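Local coordinates for uncharacterized protein A6V7T0 (Pseudomonas aeruginosa, PDB 3K12) that is of uncharacterised function but belongs to the YjgF-like (endoribonuclease L-PSP) family, whose small alpha/beta chains associate into trimers, at residues A97-I100 against V106-I109; Q41-I46 against N77-Q82. All blocks are in the same frame, centred on the assembly; numbering follows the deposited sequence. Where two conformers were deposited one is given.

Contact 1. Residues A97-I100 against V106-I109; sequences AELI and VEMI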
# COMPACT_ATOMS: atom_id res chain seq x y z
N ALA D 97 3.08 12.97 2.45
CA ALA D 97 2.29 12.58 3.61
C ALA D 97 2.85 13.23 4.86
O ALA D 97 4.04 13.50 4.94
CB ALA D 97 2.27 11.06 3.76
N GLU D 98 1.97 13.50 5.83
CA GLU D 98 2.39 13.86 7.18
C GLU D 98 2.67 12.58 7.98
O GLU D 98 1.78 11.73 8.15
CB GLU D 98 1.35 14.73 7.89
CG GLU D 98 1.82 15.27 9.24
CD GLU D 98 0.83 16.25 9.89
OE1 GLU D 98 -0.22 16.56 9.27
OE2 GLU D 98 1.09 16.70 11.03
N LEU D 99 3.90 12.44 8.46
CA LEU D 99 4.32 11.27 9.22
C LEU D 99 4.20 11.55 10.71
O LEU D 99 4.05 12.72 11.14
CB LEU D 99 5.76 10.85 8.84
CG LEU D 99 5.94 10.76 7.32
CD1 LEU D 99 7.37 10.44 6.98
CD2 LEU D 99 5.02 9.70 6.69
N ILE D 100 4.24 10.49 11.51
CA ILE D 100 3.96 10.65 12.93
C ILE D 100 5.04 11.48 13.63
O ILE D 100 4.72 12.37 14.43
CB ILE D 100 3.76 9.29 13.62
CG1 ILE D 100 2.53 8.55 13.08
CG2 ILE D 100 3.57 9.46 15.12
CD1 ILE D 100 1.23 9.32 13.11
N VAL D 106 10.92 10.56 5.31
CA VAL D 106 10.39 9.55 4.40
C VAL D 106 10.10 8.27 5.18
O VAL D 106 10.72 7.97 6.20
CB VAL D 106 11.37 9.27 3.22
CG1 VAL D 106 12.70 8.69 3.69
CG2 VAL D 106 10.70 8.39 2.14
N GLU D 107 9.11 7.52 4.69
CA GLU D 107 8.77 6.24 5.25
C GLU D 107 8.45 5.31 4.09
O GLU D 107 7.80 5.74 3.13
CB GLU D 107 7.57 6.37 6.18
CG GLU D 107 7.12 5.03 6.79
CD GLU D 107 6.16 5.17 7.98
OE1 GLU D 107 5.67 4.10 8.47
OE2 GLU D 107 5.90 6.29 8.44
N MSE D 108 8.92 4.07 4.16
CA MSE D 108 8.69 3.09 3.08
C MSE D 108 8.00 1.86 3.63
O MSE D 108 8.25 1.45 4.78
CB MSE D 108 10.00 2.65 2.48
CG MSE D 108 10.63 3.79 1.68
SE MSE D 108 12.21 3.19 0.74
CE MSE D 108 12.86 4.89 0.09
N ILE D 109 7.17 1.25 2.78
CA ILE D 109 6.43 0.03 3.11
C ILE D 109 6.65 -0.96 1.97
O ILE D 109 6.50 -0.59 0.80
CB ILE D 109 4.90 0.30 3.23
CG1 ILE D 109 4.63 1.55 4.06
CG2 ILE D 109 4.20 -0.93 3.84
CD1 ILE D 109 3.18 2.12 3.89
O HOH W 1 4.29 7.87 9.99
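Leu99 and Glu107 reach for each other with different first torsions: Leu99 turns CG anti to its carbonyl carbon (chi1 -49°), whereas Glu107 holds CG anti to the backbone nitrogen (chi1 179°) and stays extended to the carboxylate. The pairing sets the loop that follows strand 91-96 against strand 106-113 of the YjgF-like sheet, and it shows a loop meeting a strand through one leucine and one bridging water, without direct polar contact between the segments. The two methyls of Leu99 divide the work. CD1 lies against the backbone at the start of the strand, 3.9 Å from Val106 N, and 4.2 Å from Glu107 CB; CD2 rests 3.9 Å from Glu107 OE2, an apolar neighbour for a carboxylate oxygen. The side chain of Val106 takes no part in this, since it leaves the strand on the other side and packs on Ile35 and Ile42 of helix 35-52. The contact lies at a subunit boundary. Arg70 of the second subunit hydrogen-bonds to the carbonyl oxygens of Leu99 and Ile100, while Glu107 packs on Ala93 of that same neighbouring chain. Both oxygens of the buried carboxylate are engaged, OE1 by a bound glycerol, probably from the crystallisation liquor, and OE2 by an ordered water. That water completes the link to the loop, donating to Glu107 OE2 at 2.7 Å and accepting from Ile100 N at 3.0 Å.

Contact 2. Residues Q41-I46 against N77-Q82; sequences QILENI and NQVWDQ
Val79 and Trp80, adjacent on helix 73-83, both meet Leu43 of helix 35-52, which alone supplies the apolar touch from residues 41-46. Along the second helix, Asn77 comes first and faces elsewhere, its OD1 bonded to Arg92; its backbone oxygen accepts from Asp81 N at 2.9 Å. Gln78 has no contact with residues 41-46, but its NE2 makes a weak hydrogen bond to Gln36 OE1, earlier on helix 35-52. Val79 supplies the closest approach: with CG1 anti to the backbone nitrogen (chi1 177°), that methyl stands 4.0 Å from Leu43 CD1, the two side chains running antiparallel past one another. Val79 packs as well on Gln36, Thr39 and Arg40 of the same helix. Trp80 points CB across the interface rather than at residues 41-46, yet its six-membered ring swings back so that CZ3 is 4.5 Å from Leu43 CD2, which meets the ring obliquely. The indole also has a cation-pi interaction with Arg92 and touches the ring of Phe84. Asp81 follows, with OD1 at the edge of the indole and in its plane. Gln82 adds a second weak link between the helices, from OE1 to Arg40 NH1. Leu43 also touches Met108 on strand 106-113, which sets the contact above the sheet. Two helices packed side by side on one face of a mixed sheet are the hallmark of the YjgF-like alpha/beta fold.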
# COMPACT_ATOMS: atom_id res chain seq x y z
N GLN D 41 19.58 4.97 5.06
CA GLN D 41 19.34 4.22 6.31
C GLN D 41 18.19 3.22 6.15
O GLN D 41 18.30 2.05 6.57
CB GLN D 41 19.00 5.12 7.48
CG GLN D 41 20.17 5.94 8.05
CD GLN D 41 19.71 6.83 9.17
OE1 GLN D 41 19.17 6.36 10.17
NE2 GLN D 41 19.87 8.15 8.99
N ILE D 42 17.09 3.69 5.56
CA ILE D 42 15.91 2.87 5.36
C ILE D 42 16.19 1.73 4.39
O ILE D 42 15.87 0.59 4.68
CB ILE D 42 14.73 3.73 4.88
CG1 ILE D 42 14.22 4.62 6.03
CG2 ILE D 42 13.59 2.84 4.31
CD1 ILE D 42 13.39 5.78 5.55
N LEU D 43 16.79 2.04 3.23
CA LEU D 43 17.09 0.99 2.29
C LEU D 43 18.08 -0.01 2.85
O LEU D 43 17.98 -1.20 2.54
CB LEU D 43 17.57 1.56 0.95
CG LEU D 43 16.48 2.34 0.18
CD1 LEU D 43 17.16 3.14 -0.96
CD2 LEU D 43 15.48 1.39 -0.41
N GLU D 44 19.04 0.46 3.67
CA GLU D 44 19.94 -0.51 4.29
C GLU D 44 19.22 -1.43 5.27
O GLU D 44 19.50 -2.64 5.29
CB GLU D 44 21.13 0.14 4.98
CG GLU D 44 21.95 -0.94 5.65
CD GLU D 44 23.28 -0.49 6.11
OE1 GLU D 44 24.27 -1.21 5.83
OE2 GLU D 44 23.33 0.57 6.76
N ASN D 45 18.30 -0.89 6.07
CA ASN D 45 17.59 -1.76 7.00
C ASN D 45 16.69 -2.75 6.25
O ASN D 45 16.58 -3.94 6.63
CB ASN D 45 16.74 -0.96 7.99
CG ASN D 45 16.32 -1.81 9.19
OD1 ASN D 45 17.18 -2.40 9.88
ND2 ASN D 45 15.00 -1.91 9.44
N ILE D 46 16.06 -2.30 5.15
CA ILE D 46 15.34 -3.23 4.29
C ILE D 46 16.23 -4.35 3.77
O ILE D 46 15.86 -5.51 3.74
CB ILE D 46 14.60 -2.47 3.15
CG1 ILE D 46 13.45 -1.64 3.74
CG2 ILE D 46 14.05 -3.41 2.09
CD1 ILE D 46 13.01 -0.46 2.85
N ASN D 77 15.10 10.38 -4.90
CA ASN D 77 15.31 9.65 -6.14
C ASN D 77 16.78 9.45 -6.50
O ASN D 77 17.12 8.46 -7.14
CB ASN D 77 14.57 10.30 -7.31
CG ASN D 77 13.09 10.23 -7.15
OD1 ASN D 77 12.54 9.28 -6.56
ND2 ASN D 77 12.40 11.25 -7.64
N GLN D 78 17.63 10.38 -6.06
CA GLN D 78 19.08 10.27 -6.25
C GLN D 78 19.58 8.96 -5.63
O GLN D 78 20.28 8.18 -6.28
CB GLN D 78 19.77 11.48 -5.62
CG GLN D 78 21.31 11.49 -5.64
CD GLN D 78 21.87 12.54 -4.66
OE1 GLN D 78 22.96 12.37 -4.10
NE2 GLN D 78 21.11 13.60 -4.43
N VAL D 79 19.19 8.71 -4.38
CA VAL D 79 19.61 7.47 -3.72
C VAL D 79 18.94 6.24 -4.34
O VAL D 79 19.59 5.23 -4.60
CB VAL D 79 19.33 7.54 -2.19
CG1 VAL D 79 19.69 6.24 -1.50
CG2 VAL D 79 20.10 8.70 -1.59
N TRP D 80 17.61 6.33 -4.57
CA TRP D 80 16.88 5.25 -5.21
C TRP D 80 17.57 4.76 -6.49
O TRP D 80 17.75 3.58 -6.71
CB TRP D 80 15.44 5.72 -5.50
CG TRP D 80 14.55 4.64 -6.04
CD1 TRP D 80 14.39 4.30 -7.34
CD2 TRP D 80 13.70 3.75 -5.28
NE1 TRP D 80 13.50 3.25 -7.46
CE2 TRP D 80 13.06 2.90 -6.21
CE3 TRP D 80 13.43 3.60 -3.92
CZ2 TRP D 80 12.13 1.90 -5.82
CZ3 TRP D 80 12.51 2.62 -3.53
CH2 TRP D 80 11.88 1.77 -4.48
N ASP D 81 17.97 5.73 -7.32
CA ASP D 81 18.60 5.44 -8.60
C ASP D 81 20.02 4.85 -8.47
O ASP D 81 20.53 4.22 -9.41
CB ASP D 81 18.63 6.70 -9.49
CG ASP D 81 17.24 7.13 -9.94
OD1 ASP D 81 16.28 6.34 -9.84
OD2 ASP D 81 17.12 8.30 -10.39
N GLN D 82 20.62 5.02 -7.31
CA GLN D 82 21.96 4.46 -7.03
C GLN D 82 21.94 3.13 -6.34
O GLN D 82 22.97 2.56 -6.10
CB GLN D 82 22.76 5.43 -6.13
CG GLN D 82 23.23 6.65 -6.88
CD GLN D 82 23.76 7.75 -5.99
OE1 GLN D 82 24.04 7.55 -4.79
NE2 GLN D 82 23.89 8.93 -6.57

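In the fold
Both contacts are buried, but they serve different boundaries of one fold. Contact 2 is apolar between residues 41-46 and 77-82, with weak polar links between the helices beside it, and the other subunits do not touch it; contact 1 joins a loop to the sheet where another subunit adjoins, and there a carboxylate, a water and a glycerol mix with the leucine packing. The centres of contact 1 and contact 2 are about 15 Å apart, and strand 106-113 connects them. Glu107 turns to the loop and the mixed polar and apolar subunit boundary, whereas Met108 turns to the helices, where its SE lies 3.9 Å from Leu43 CD2.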